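Local coordinates for protein putative arsenate reductase (Streptococcus mutans UA159, PDB 3FZ4) that is a putative arsenate reductase of the ArsC family, probably reducing its substrate through redox-active cysteines on a thioredoxin-like fold, at residues 5-10 with 18-23; 43-48 with 83-88; 57-62 with 107-112; 64-69 with 92-97. The protein carries 1 engineered substitution. One frame throughout, in Å; residues are numbered along the deposited sequence. Where two conformers were deposited one is given.

Contact 1. Residues 5-10 with 18-23; sequences LTFYEY and RAKAEL. With FMT (formic acid), chain E.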
# COMPACT_ATOMS: atom_id res chain seq x y z
N LEU A 5 -6.10 6.03 -11.34
CA LEU A 5 -5.13 5.90 -10.23
C LEU A 5 -5.75 6.16 -8.88
O LEU A 5 -6.45 7.16 -8.67
CB LEU A 5 -3.91 6.82 -10.37
CG LEU A 5 -3.01 6.64 -11.58
CD1 LEU A 5 -1.95 7.69 -11.55
CD2 LEU A 5 -2.35 5.26 -11.57
N THR A 6 -5.48 5.23 -7.97
CA THR A 6 -5.84 5.37 -6.56
C THR A 6 -4.53 5.47 -5.75
O THR A 6 -3.60 4.68 -5.97
CB THR A 6 -6.70 4.20 -6.08
OG1 THR A 6 -7.83 4.11 -6.96
CG2 THR A 6 -7.15 4.40 -4.69
N PHE A 7 -4.46 6.48 -4.89
CA PHE A 7 -3.26 6.79 -4.11
C PHE A 7 -3.62 6.66 -2.63
O PHE A 7 -4.41 7.44 -2.12
CB PHE A 7 -2.81 8.22 -4.45
CG PHE A 7 -1.64 8.70 -3.66
CD1 PHE A 7 -0.37 8.11 -3.80
CD2 PHE A 7 -1.81 9.77 -2.76
CE1 PHE A 7 0.72 8.62 -3.06
CE2 PHE A 7 -0.72 10.27 -2.03
CZ PHE A 7 0.53 9.68 -2.15
N TYR A 8 -3.06 5.64 -1.98
CA TYR A 8 -3.32 5.43 -0.56
C TYR A 8 -2.24 6.10 0.27
O TYR A 8 -1.05 5.88 0.04
CB TYR A 8 -3.35 3.95 -0.23
CG TYR A 8 -4.59 3.26 -0.68
CD1 TYR A 8 -5.69 3.23 0.16
CD2 TYR A 8 -4.67 2.62 -1.91
CE1 TYR A 8 -6.87 2.62 -0.22
CE2 TYR A 8 -5.86 1.96 -2.29
CZ TYR A 8 -6.95 1.98 -1.43
OH TYR A 8 -8.14 1.37 -1.79
N GLU A 9 -2.65 6.92 1.23
CA GLU A 9 -1.72 7.79 1.97
C GLU A 9 -2.19 7.93 3.40
O GLU A 9 -3.22 7.41 3.79
CB GLU A 9 -1.62 9.17 1.29
CG GLU A 9 -2.97 9.88 1.21
CD GLU A 9 -2.83 11.36 0.93
OE1 GLU A 9 -1.74 11.89 1.15
OE2 GLU A 9 -3.81 11.95 0.48
N TYR A 10 -1.43 8.68 4.19
CA TYR A 10 -1.75 8.96 5.59
C TYR A 10 -1.14 10.33 5.93
O TYR A 10 -0.10 10.66 5.40
CB TYR A 10 -1.14 7.83 6.44
CG TYR A 10 -1.53 7.90 7.88
CD1 TYR A 10 -2.86 7.72 8.29
CD2 TYR A 10 -0.56 8.11 8.86
CE1 TYR A 10 -3.22 7.81 9.67
CE2 TYR A 10 -0.90 8.16 10.22
CZ TYR A 10 -2.22 8.02 10.60
OH TYR A 10 -2.54 8.09 11.94
N ARG A 18 5.76 13.44 -0.36
CA ARG A 18 6.64 13.54 -1.53
C ARG A 18 5.98 12.96 -2.76
O ARG A 18 6.00 13.54 -3.84
CB ARG A 18 7.92 12.74 -1.27
CG ARG A 18 8.88 13.40 -0.30
CD ARG A 18 10.07 12.52 0.09
NE ARG A 18 10.86 12.00 -1.01
CZ ARG A 18 11.52 10.84 -0.96
NH1 ARG A 18 11.46 10.05 0.12
NH2 ARG A 18 12.22 10.47 -2.01
N ALA A 19 5.39 11.77 -2.59
CA ALA A 19 4.77 11.07 -3.71
C ALA A 19 3.58 11.90 -4.24
O ALA A 19 3.39 12.03 -5.46
CB ALA A 19 4.32 9.71 -3.27
N LYS A 20 2.76 12.44 -3.33
CA LYS A 20 1.59 13.23 -3.76
C LYS A 20 2.05 14.50 -4.48
O LYS A 20 1.45 14.90 -5.48
CB LYS A 20 0.72 13.57 -2.54
CG LYS A 20 -0.69 14.04 -2.93
CD LYS A 20 -1.49 14.39 -1.67
CE LYS A 20 -2.98 14.36 -1.86
NZ LYS A 20 -3.62 14.46 -0.51
N ALA A 21 3.13 15.11 -4.00
CA ALA A 21 3.67 16.28 -4.69
C ALA A 21 4.05 15.91 -6.12
O ALA A 21 3.87 16.73 -7.04
CB ALA A 21 4.86 16.90 -3.95
N GLU A 22 4.67 14.73 -6.33
CA GLU A 22 5.01 14.33 -7.70
C GLU A 22 3.77 14.11 -8.56
O GLU A 22 3.74 14.56 -9.72
CB GLU A 22 5.90 13.10 -7.71
CG GLU A 22 6.40 12.83 -9.11
CD GLU A 22 7.08 11.49 -9.29
OE1 GLU A 22 7.08 10.68 -8.34
OE2 GLU A 22 7.57 11.27 -10.43
N LEU A 23 2.75 13.44 -8.01
CA LEU A 23 1.49 13.29 -8.77
C LEU A 23 0.93 14.64 -9.19
O LEU A 23 0.46 14.80 -10.32
CB LEU A 23 0.47 12.53 -7.97
CG LEU A 23 0.76 11.06 -7.73
CD1 LEU A 23 -0.23 10.46 -6.72
CD2 LEU A 23 0.76 10.30 -9.04
C FMT E . 12.05 8.87 -4.18
O1 FMT E . 11.85 8.21 -5.18
O2 FMT E . 12.24 8.41 -3.05
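Phe7 on strand 5-9 meets three residues of segment 18-23 on helix 14-26, and this ring is the tightly packed part of the contact. Leu23 lays CD1 over one face of the ring, displaced toward its rim. Leu23 CD1 lies 4.0 Å from the centroid of the Phe7 ring, a CH-pi contact. Ala19 approaches obliquely, with CB 3.8 Å from Phe7 CE1. Lys20 adds the root of its chain, its CB 3.6 Å from Phe7 CE2. The CG of Phe7 stands anti to the backbone N (chi1 176°), which carries the ring across to the helix.

The other part of the contact is polar and more open to solvent. Beyond CG the Lys20 chain runs extended past the ring to Glu9. There Lys20 NZ donates to Glu9 OE2 at 2.7 Å, on the syn lone pair, and forms a salt bridge. One lysine therefore packs its base on the ring and pairs its charged tip with Glu9. Arg18 points away from the strand, with its guanidinium edge near a formic acid probably left from crystallisation.

On the sheet side, strand 5-9 pairs with strand 30-34 through Phe7 and Asp31. Strand and helix run nearly antiparallel, at 154°, as the first two elements of the beta-alpha-beta unit 5-9, 14-26, 30-34. The Cys13-Cys16 disulfide lies at the start of this helix, consistent with the CxxC helix start of thioredoxin-like folds, the clan of the ArsC family.

Contact 2. Residues 43-48 with 83-88; sequences SLIRNW and EAANLL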
# COMPACT_ATOMS: atom_id res chain seq x y z
N SER A 43 -10.37 -8.64 -0.23
CA SER A 43 -10.32 -9.36 -1.50
C SER A 43 -9.33 -8.70 -2.48
O SER A 43 -8.65 -9.38 -3.26
CB SER A 43 -11.70 -9.38 -2.15
OG SER A 43 -12.13 -8.05 -2.46
N LEU A 44 -9.30 -7.38 -2.45
CA LEU A 44 -8.40 -6.60 -3.32
C LEU A 44 -6.95 -6.82 -2.90
O LEU A 44 -6.10 -7.12 -3.74
CB LEU A 44 -8.79 -5.13 -3.22
CG LEU A 44 -7.97 -4.14 -4.05
CD1 LEU A 44 -7.90 -4.60 -5.45
CD2 LEU A 44 -8.50 -2.72 -3.91
N ILE A 45 -6.68 -6.74 -1.61
CA ILE A 45 -5.32 -6.99 -1.11
C ILE A 45 -4.92 -8.41 -1.49
O ILE A 45 -3.80 -8.64 -1.93
CB ILE A 45 -5.24 -6.81 0.41
CG1 ILE A 45 -5.55 -5.35 0.78
CG2 ILE A 45 -3.87 -7.24 0.91
CD1 ILE A 45 -5.73 -5.14 2.26
N ARG A 46 -5.83 -9.37 -1.33
CA ARG A 46 -5.50 -10.73 -1.67
C ARG A 46 -5.08 -10.87 -3.13
O ARG A 46 -4.13 -11.58 -3.44
CB ARG A 46 -6.70 -11.64 -1.36
CG ARG A 46 -6.51 -13.08 -1.80
CD ARG A 46 -5.50 -13.80 -0.94
NE ARG A 46 -5.39 -15.21 -1.34
CZ ARG A 46 -6.30 -16.16 -1.10
NH1 ARG A 46 -7.41 -15.90 -0.39
NH2 ARG A 46 -6.08 -17.38 -1.55
N ASN A 47 -5.77 -10.17 -4.02
CA ASN A 47 -5.40 -10.22 -5.43
C ASN A 47 -3.98 -9.68 -5.64
O ASN A 47 -3.22 -10.26 -6.39
CB ASN A 47 -6.39 -9.45 -6.28
CG ASN A 47 -6.30 -9.83 -7.74
OD1 ASN A 47 -6.58 -10.97 -8.12
ND2 ASN A 47 -5.91 -8.87 -8.57
N TRP A 48 -3.61 -8.60 -4.95
CA TRP A 48 -2.26 -8.10 -5.06
C TRP A 48 -1.28 -9.13 -4.53
O TRP A 48 -0.21 -9.33 -5.14
CB TRP A 48 -2.12 -6.82 -4.23
CG TRP A 48 -3.02 -5.69 -4.61
CD1 TRP A 48 -3.70 -5.52 -5.78
CD2 TRP A 48 -3.35 -4.58 -3.79
NE1 TRP A 48 -4.42 -4.35 -5.74
CE2 TRP A 48 -4.20 -3.73 -4.53
CE3 TRP A 48 -2.95 -4.17 -2.50
CZ2 TRP A 48 -4.71 -2.53 -4.00
CZ3 TRP A 48 -3.47 -2.98 -1.98
CH2 TRP A 48 -4.33 -2.18 -2.74
N GLU A 83 -4.91 -15.22 5.22
CA GLU A 83 -4.67 -14.71 6.57
C GLU A 83 -4.00 -13.33 6.49
O GLU A 83 -4.41 -12.40 7.20
CB GLU A 83 -3.78 -15.70 7.34
CG GLU A 83 -4.53 -16.99 7.70
CD GLU A 83 -3.62 -18.15 8.16
OE1 GLU A 83 -2.37 -18.02 8.18
OE2 GLU A 83 -4.18 -19.21 8.53
N ALA A 84 -2.99 -13.19 5.63
CA ALA A 84 -2.26 -11.92 5.51
C ALA A 84 -3.19 -10.83 4.97
O ALA A 84 -3.18 -9.70 5.47
CB ALA A 84 -1.09 -12.10 4.62
N ALA A 85 -4.00 -11.16 3.96
CA ALA A 85 -4.91 -10.15 3.40
C ALA A 85 -5.92 -9.67 4.44
O ALA A 85 -6.23 -8.48 4.49
CB ALA A 85 -5.65 -10.72 2.21
N ASN A 86 -6.42 -10.59 5.27
CA ASN A 86 -7.36 -10.26 6.35
C ASN A 86 -6.73 -9.33 7.38
O ASN A 86 -7.33 -8.36 7.85
CB ASN A 86 -7.78 -11.57 7.03
CG ASN A 86 -8.66 -11.33 8.24
OD1 ASN A 86 -9.76 -10.80 8.11
ND2 ASN A 86 -8.19 -11.74 9.43
N LEU A 87 -5.50 -9.68 7.75
CA LEU A 87 -4.73 -8.90 8.70
C LEU A 87 -4.52 -7.47 8.19
O LEU A 87 -4.83 -6.48 8.86
CB LEU A 87 -3.37 -9.56 8.91
CG LEU A 87 -2.52 -9.00 10.04
CD1 LEU A 87 -3.33 -8.99 11.34
CD2 LEU A 87 -1.31 -9.87 10.21
N LEU A 88 -4.00 -7.36 6.98
CA LEU A 88 -3.78 -6.06 6.36
C LEU A 88 -5.08 -5.24 6.25
O LEU A 88 -5.10 -4.04 6.59
CB LEU A 88 -3.13 -6.25 4.99
CG LEU A 88 -1.67 -6.73 5.02
CD1 LEU A 88 -1.24 -7.37 3.71
CD2 LEU A 88 -0.69 -5.61 5.40
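Ile45 turns CG1 anti to its carbonyl carbon (chi1 -64°), which leaves CG2 anti to the backbone N. Both branches then face helix 83-88. Leu88 likewise has CG anti to the carbonyl carbon (chi1 -70°), and its chain reaches back toward the isoleucine. The two side chains meet at a slant. CG2 of Ile45 rests 3.8 Å from CD1 of Leu88. The other branch of Ile45 ends with CD1 3.9 Å from CB of Leu88. Leu88 is thus touched at its base and at one of its methyls.

Ala85 sits one turn earlier on the same helix. The CA of Ala85 is 4.0 Å from CG2 of Ile45, so this methyl lies against backbone as well as side chain. The CB of Ala85 also meets the backbone of the other helix, at 3.8 Å from Arg46 N. It touches CB of Arg46 as well.

The contact is a helix-helix packing between 42-51 and 81-90 of this ArsC-family protein. The axes of the short segments approach to 8.4 Å, with 132° between their directions. The smallness of Ala85 suits the closest pair of CA atoms, Arg46 and Ala85, which are 5.1 Å apart.

Arg46 shares only the first part of its side chain with this apolar patch. The chain then bends at chi2, and NE forms a salt bridge with Glu50 of its own helix. One turn on from Ile45, Trp48 packs on Leu99 and Val101 of strand 99-102. Leu88 also touches Phe60, and Ile45 touches Pro40 and Ala89.

Contact 3. Residues 57-62 with 107-112; sequences KKFFNT and VQIGYR. With NA (sodium ion), chain B.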
# COMPACT_ATOMS: atom_id res chain seq x y z
N LYS A 57 6.22 -9.57 2.61
CA LYS A 57 6.68 -8.57 3.54
C LYS A 57 6.67 -7.16 2.93
O LYS A 57 6.57 -6.17 3.65
CB LYS A 57 8.07 -8.96 4.01
CG LYS A 57 8.54 -8.15 5.15
CD LYS A 57 10.01 -8.41 5.42
CE LYS A 57 10.42 -7.77 6.71
NZ LYS A 57 11.90 -7.67 6.83
N LYS A 58 6.76 -7.08 1.60
CA LYS A 58 6.75 -5.79 0.92
C LYS A 58 5.43 -5.02 1.11
O LYS A 58 5.38 -3.81 0.91
CB LYS A 58 7.06 -5.93 -0.57
CG LYS A 58 8.52 -6.22 -0.80
CD LYS A 58 8.85 -6.46 -2.27
CE LYS A 58 10.34 -6.24 -2.54
NZ LYS A 58 11.22 -6.49 -1.34
N PHE A 59 4.36 -5.73 1.47
CA PHE A 59 3.09 -5.09 1.71
C PHE A 59 2.88 -4.59 3.12
O PHE A 59 1.87 -3.93 3.38
CB PHE A 59 1.96 -6.07 1.36
CG PHE A 59 1.84 -6.33 -0.13
CD1 PHE A 59 0.97 -5.56 -0.91
CD2 PHE A 59 2.60 -7.34 -0.73
CE1 PHE A 59 0.88 -5.79 -2.27
CE2 PHE A 59 2.50 -7.57 -2.09
CZ PHE A 59 1.64 -6.81 -2.85
N PHE A 60 3.80 -4.90 4.03
CA PHE A 60 3.65 -4.51 5.41
C PHE A 60 4.46 -3.30 5.80
O PHE A 60 5.59 -3.08 5.31
CB PHE A 60 4.06 -5.65 6.34
CG PHE A 60 3.03 -6.75 6.42
CD1 PHE A 60 2.96 -7.73 5.41
CD2 PHE A 60 2.12 -6.79 7.47
CE1 PHE A 60 1.98 -8.74 5.46
CE2 PHE A 60 1.14 -7.79 7.54
CZ PHE A 60 1.08 -8.77 6.54
N ASN A 61 3.89 -2.54 6.71
CA ASN A 61 4.55 -1.36 7.26
C ASN A 61 5.45 -1.81 8.41
O ASN A 61 5.10 -1.70 9.58
CB ASN A 61 3.46 -0.39 7.74
CG ASN A 61 4.01 0.86 8.31
OD1 ASN A 61 5.15 1.22 8.10
ND2 ASN A 61 3.17 1.56 9.06
N THR A 62 6.62 -2.32 8.03
CA THR A 62 7.52 -2.98 8.98
C THR A 62 8.16 -2.02 9.99
O THR A 62 8.61 -2.47 11.05
CB THR A 62 8.65 -3.75 8.25
OG1 THR A 62 9.35 -2.86 7.40
CG2 THR A 62 8.10 -4.88 7.39
N VAL A 107 0.52 -1.00 -8.55
CA VAL A 107 1.61 -0.65 -9.48
C VAL A 107 2.85 -0.13 -8.80
O VAL A 107 3.92 -0.19 -9.40
CB VAL A 107 1.23 0.30 -10.64
CG1 VAL A 107 0.16 -0.35 -11.50
CG2 VAL A 107 0.78 1.66 -10.16
N GLN A 108 2.74 0.38 -7.58
CA GLN A 108 3.94 0.74 -6.83
C GLN A 108 3.65 0.74 -5.35
O GLN A 108 2.67 1.37 -4.91
CB GLN A 108 4.53 2.09 -7.24
CG GLN A 108 5.91 2.32 -6.61
CD GLN A 108 6.66 3.47 -7.22
OE1 GLN A 108 6.58 3.69 -8.43
NE2 GLN A 108 7.40 4.20 -6.42
N ILE A 109 4.50 0.06 -4.57
CA ILE A 109 4.43 0.10 -3.11
C ILE A 109 5.57 0.99 -2.61
O ILE A 109 6.71 0.83 -3.03
CB ILE A 109 4.61 -1.32 -2.47
CG1 ILE A 109 3.60 -2.34 -3.00
CG2 ILE A 109 4.54 -1.24 -0.96
CD1 ILE A 109 3.93 -3.79 -2.55
N GLY A 110 5.28 1.90 -1.68
CA GLY A 110 6.29 2.81 -1.15
C GLY A 110 6.75 3.83 -2.19
O GLY A 110 6.11 4.02 -3.25
N TYR A 111 7.86 4.49 -1.91
CA TYR A 111 8.29 5.59 -2.77
C TYR A 111 9.83 5.58 -2.88
O TYR A 111 10.51 6.54 -2.55
CB TYR A 111 7.73 6.93 -2.26
CG TYR A 111 7.83 8.03 -3.27
CD1 TYR A 111 7.20 7.95 -4.49
CD2 TYR A 111 8.58 9.17 -3.00
CE1 TYR A 111 7.30 8.99 -5.44
CE2 TYR A 111 8.66 10.19 -3.92
CZ TYR A 111 8.05 10.09 -5.14
OH TYR A 111 8.15 11.13 -6.03
N ARG A 112 10.36 4.45 -3.33
CA ARG A 112 11.81 4.30 -3.53
C ARG A 112 12.27 4.86 -4.84
O ARG A 112 13.46 5.17 -4.98
CB ARG A 112 12.22 2.84 -3.49
CG ARG A 112 11.91 2.20 -2.20
CD ARG A 112 12.51 0.81 -2.10
NE ARG A 112 13.94 0.77 -1.65
CZ ARG A 112 14.98 0.56 -2.46
NH1 ARG A 112 14.81 0.35 -3.77
NH2 ARG A 112 16.21 0.51 -1.98
NA NA B . 3.47 4.09 -4.07
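The Phe59 ring has Ile109 CD1 over one face, almost exactly above its centre. Ile109 CD1 lies 3.7 Å from the centroid of the Phe59 ring and 12° off the ring normal, a clear CH-pi contact. Trp48 of helix 42-51 also packs against the phenyl ring, through its CB. The contact joins the 3-10 segment 57-59 to strand 105-109, an outermost strand of the mixed sheet in this thioredoxin-clan fold. Val107 and Gln108 both face Leu100 of the neighbouring strand, which makes a classic beta bulge just before Ile109.

Ile109 is the pivot of the contact. Its CG1 stands anti to the carbonyl carbon (chi1 -56°) and carries CD1 to the ring, and the two side chains cross at about a right angle. The other branch goes to the backbone: Ile109 CG2 lies 3.3 Å from Lys58 O. The Lys58 side chain comes near with CB, while the rest of the chain turns off from the strand. Ile109 also touches Leu54, Lys96 and Leu99, so several parts of the fold gather round this isoleucine.

Just beside it the chain turns at Gly110, whose phi is positive, and binds a sodium ion. Tyr115 completes the three-residue site. The side-chain NE2 of Gln108 bonds to Thr113 O and, weakly, to Gly110 O. Gly110 O also coordinates the sodium ion at 2.8 Å, and Gln108 O reaches the metal at 3.0 Å.

Contact 4. Residues 64-69 with 92-97; sequences GQSYRA and GMLIKR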
# COMPACT_ATOMS: atom_id res chain seq x y z
N GLY A 64 6.36 0.33 11.43
CA GLY A 64 5.25 0.88 12.21
C GLY A 64 5.04 0.15 13.52
O GLY A 64 5.51 -0.98 13.72
N GLN A 65 4.31 0.81 14.40
CA GLN A 65 3.97 0.28 15.70
C GLN A 65 3.13 -0.99 15.65
O GLN A 65 3.38 -1.93 16.42
CB GLN A 65 3.24 1.37 16.51
CG GLN A 65 4.13 2.15 17.45
CD GLN A 65 4.70 3.43 16.86
OE1 GLN A 65 5.88 3.48 16.49
NE2 GLN A 65 3.88 4.50 16.81
N SER A 66 2.13 -1.04 14.78
CA SER A 66 1.22 -2.20 14.71
C SER A 66 2.01 -3.46 14.41
O SER A 66 1.81 -4.51 15.03
CB SER A 66 0.15 -2.04 13.62
OG SER A 66 -0.65 -0.89 13.79
N TYR A 67 2.92 -3.36 13.47
CA TYR A 67 3.71 -4.49 13.04
C TYR A 67 4.60 -5.00 14.17
O TYR A 67 4.75 -6.21 14.32
CB TYR A 67 4.56 -4.07 11.84
CG TYR A 67 5.39 -5.15 11.21
CD1 TYR A 67 4.88 -5.89 10.15
CD2 TYR A 67 6.70 -5.40 11.62
CE1 TYR A 67 5.65 -6.87 9.54
CE2 TYR A 67 7.46 -6.38 11.02
CZ TYR A 67 6.92 -7.11 9.97
OH TYR A 67 7.65 -8.08 9.33
N ARG A 68 5.22 -4.07 14.91
CA ARG A 68 6.15 -4.37 16.00
C ARG A 68 5.40 -4.94 17.18
O ARG A 68 5.82 -5.94 17.77
CB ARG A 68 6.89 -3.10 16.46
CG ARG A 68 7.89 -2.54 15.47
CD ARG A 68 9.12 -3.43 15.34
NE ARG A 68 9.86 -3.49 16.61
CZ ARG A 68 10.85 -4.35 16.89
NH1 ARG A 68 11.23 -5.27 16.02
NH2 ARG A 68 11.45 -4.29 18.08
N ALA A 69 4.30 -4.30 17.53
CA ALA A 69 3.52 -4.68 18.70
C ALA A 69 2.95 -6.08 18.54
O ALA A 69 2.80 -6.80 19.52
CB ALA A 69 2.42 -3.68 18.94
N GLY A 92 -5.30 -0.46 8.60
CA GLY A 92 -4.53 0.24 7.60
C GLY A 92 -3.12 0.62 8.04
O GLY A 92 -2.28 0.85 7.19
N MSE A 93 -2.88 0.74 9.36
CA MSE A 93 -1.56 1.09 9.87
C MSE A 93 -0.56 -0.04 9.67
O MSE A 93 0.64 0.18 9.80
CB MSE A 93 -1.61 1.43 11.36
CG MSE A 93 -2.33 2.73 11.71
SE MSE A 93 -1.67 4.36 10.81
CE MSE A 93 -2.56 4.15 9.09
N LEU A 94 -1.06 -1.24 9.36
CA LEU A 94 -0.20 -2.40 9.06
C LEU A 94 0.29 -2.42 7.63
O LEU A 94 1.24 -3.14 7.33
CB LEU A 94 -0.97 -3.71 9.30
CG LEU A 94 -1.12 -4.09 10.77
CD1 LEU A 94 -2.04 -5.31 10.96
CD2 LEU A 94 0.27 -4.31 11.37
N ILE A 95 -0.34 -1.63 6.76
CA ILE A 95 -0.08 -1.71 5.33
C ILE A 95 1.05 -0.70 4.96
O ILE A 95 1.09 0.42 5.45
CB ILE A 95 -1.36 -1.38 4.49
CG1 ILE A 95 -2.54 -2.21 4.97
CG2 ILE A 95 -1.07 -1.53 3.00
CD1 ILE A 95 -3.82 -1.88 4.28
N LYS A 96 1.99 -1.13 4.12
CA LYS A 96 3.02 -0.25 3.61
C LYS A 96 2.35 0.93 2.90
O LYS A 96 1.35 0.73 2.20
CB LYS A 96 3.85 -1.05 2.62
CG LYS A 96 4.97 -0.30 1.98
CD LYS A 96 5.98 0.20 2.98
CE LYS A 96 7.22 0.66 2.27
NZ LYS A 96 8.19 1.39 3.13
N ARG A 97 2.91 2.13 3.04
CA ARG A 97 2.33 3.31 2.37
C ARG A 97 3.49 4.18 1.87
O ARG A 97 4.60 4.07 2.40
CB ARG A 97 1.42 4.12 3.31
CG ARG A 97 2.12 4.49 4.59
CD ARG A 97 1.27 5.36 5.45
NE ARG A 97 2.02 5.91 6.57
CZ ARG A 97 1.95 5.47 7.81
NH1 ARG A 97 2.67 6.08 8.75
NH2 ARG A 97 1.15 4.46 8.13
O HOH W 1 2.86 -1.31 11.30
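Ser66 of helix 65-69 points toward the 3-10 segment 92-94, while Leu94 leaves its backbone to one side and brings its far end to the helix. Leu94 has CG anti to its carbonyl carbon (chi1 -76°). In the conformer given, this carries its CD2 methyl in over the first turn of the helix. There Leu94 CD2 lies 3.5 Å from Tyr67 N. Leu94 CD2 also comes within 4.3 Å of Tyr67 CB, so the methyl reaches the root of the tyrosine and not its ring.

The Ser66 hydroxyl comes near Met93, a selenomethionine, with Ser66 OG 3.5 Å from Met93 CB. The stronger partner of OG is Asp91, which bonds to it through OD2. Asp91 also holds Met93 N through OD1, so one carboxylate ties the serine to the start of the facing segment. The Met93 chain starts toward the helix; in the conformer given, it bends at chi2 and chi3 and turns off from the helix.

A water bridges the two backbones. It accepts from Tyr67 N at 3.0 Å and donates to Met93 O at 3.1 Å. Gly64 is the N-cap residue, and the water thus serves an N-H in the first turn of the helix. Met93 O takes a second bond from Asn61 ND2.

The short helix 65-69 is held here against the loop between helix 81-90 and strand 99-102. Leu94 also packs on Leu72 of helix 72-75 and Leu87 of helix 81-90, while Tyr67 touches Leu72 and Leu76.

From the N terminus, contact 1 closes first, bringing strand 5-9 and helix 14-26 together across the loop after the strand and the first turn of the helix. The other three follow it in the chain. Contact 2 opens on helix 42-51 and closes at helix 81-90. Contact 3 starts inside that span and ends beyond it at strand 105-109, so the two cross. Contact 4 also crosses contact 2, but lies wholly within the span of contact 3. Contacts 3 and 4 are joined by backbone bonds of Phe59 with Lys96 and Asn61 with Leu94. Leu88 links contact 2 to both. Tyr111 ties contact 3 back to helix 14-26 through Glu22, connecting sheet and helical parts.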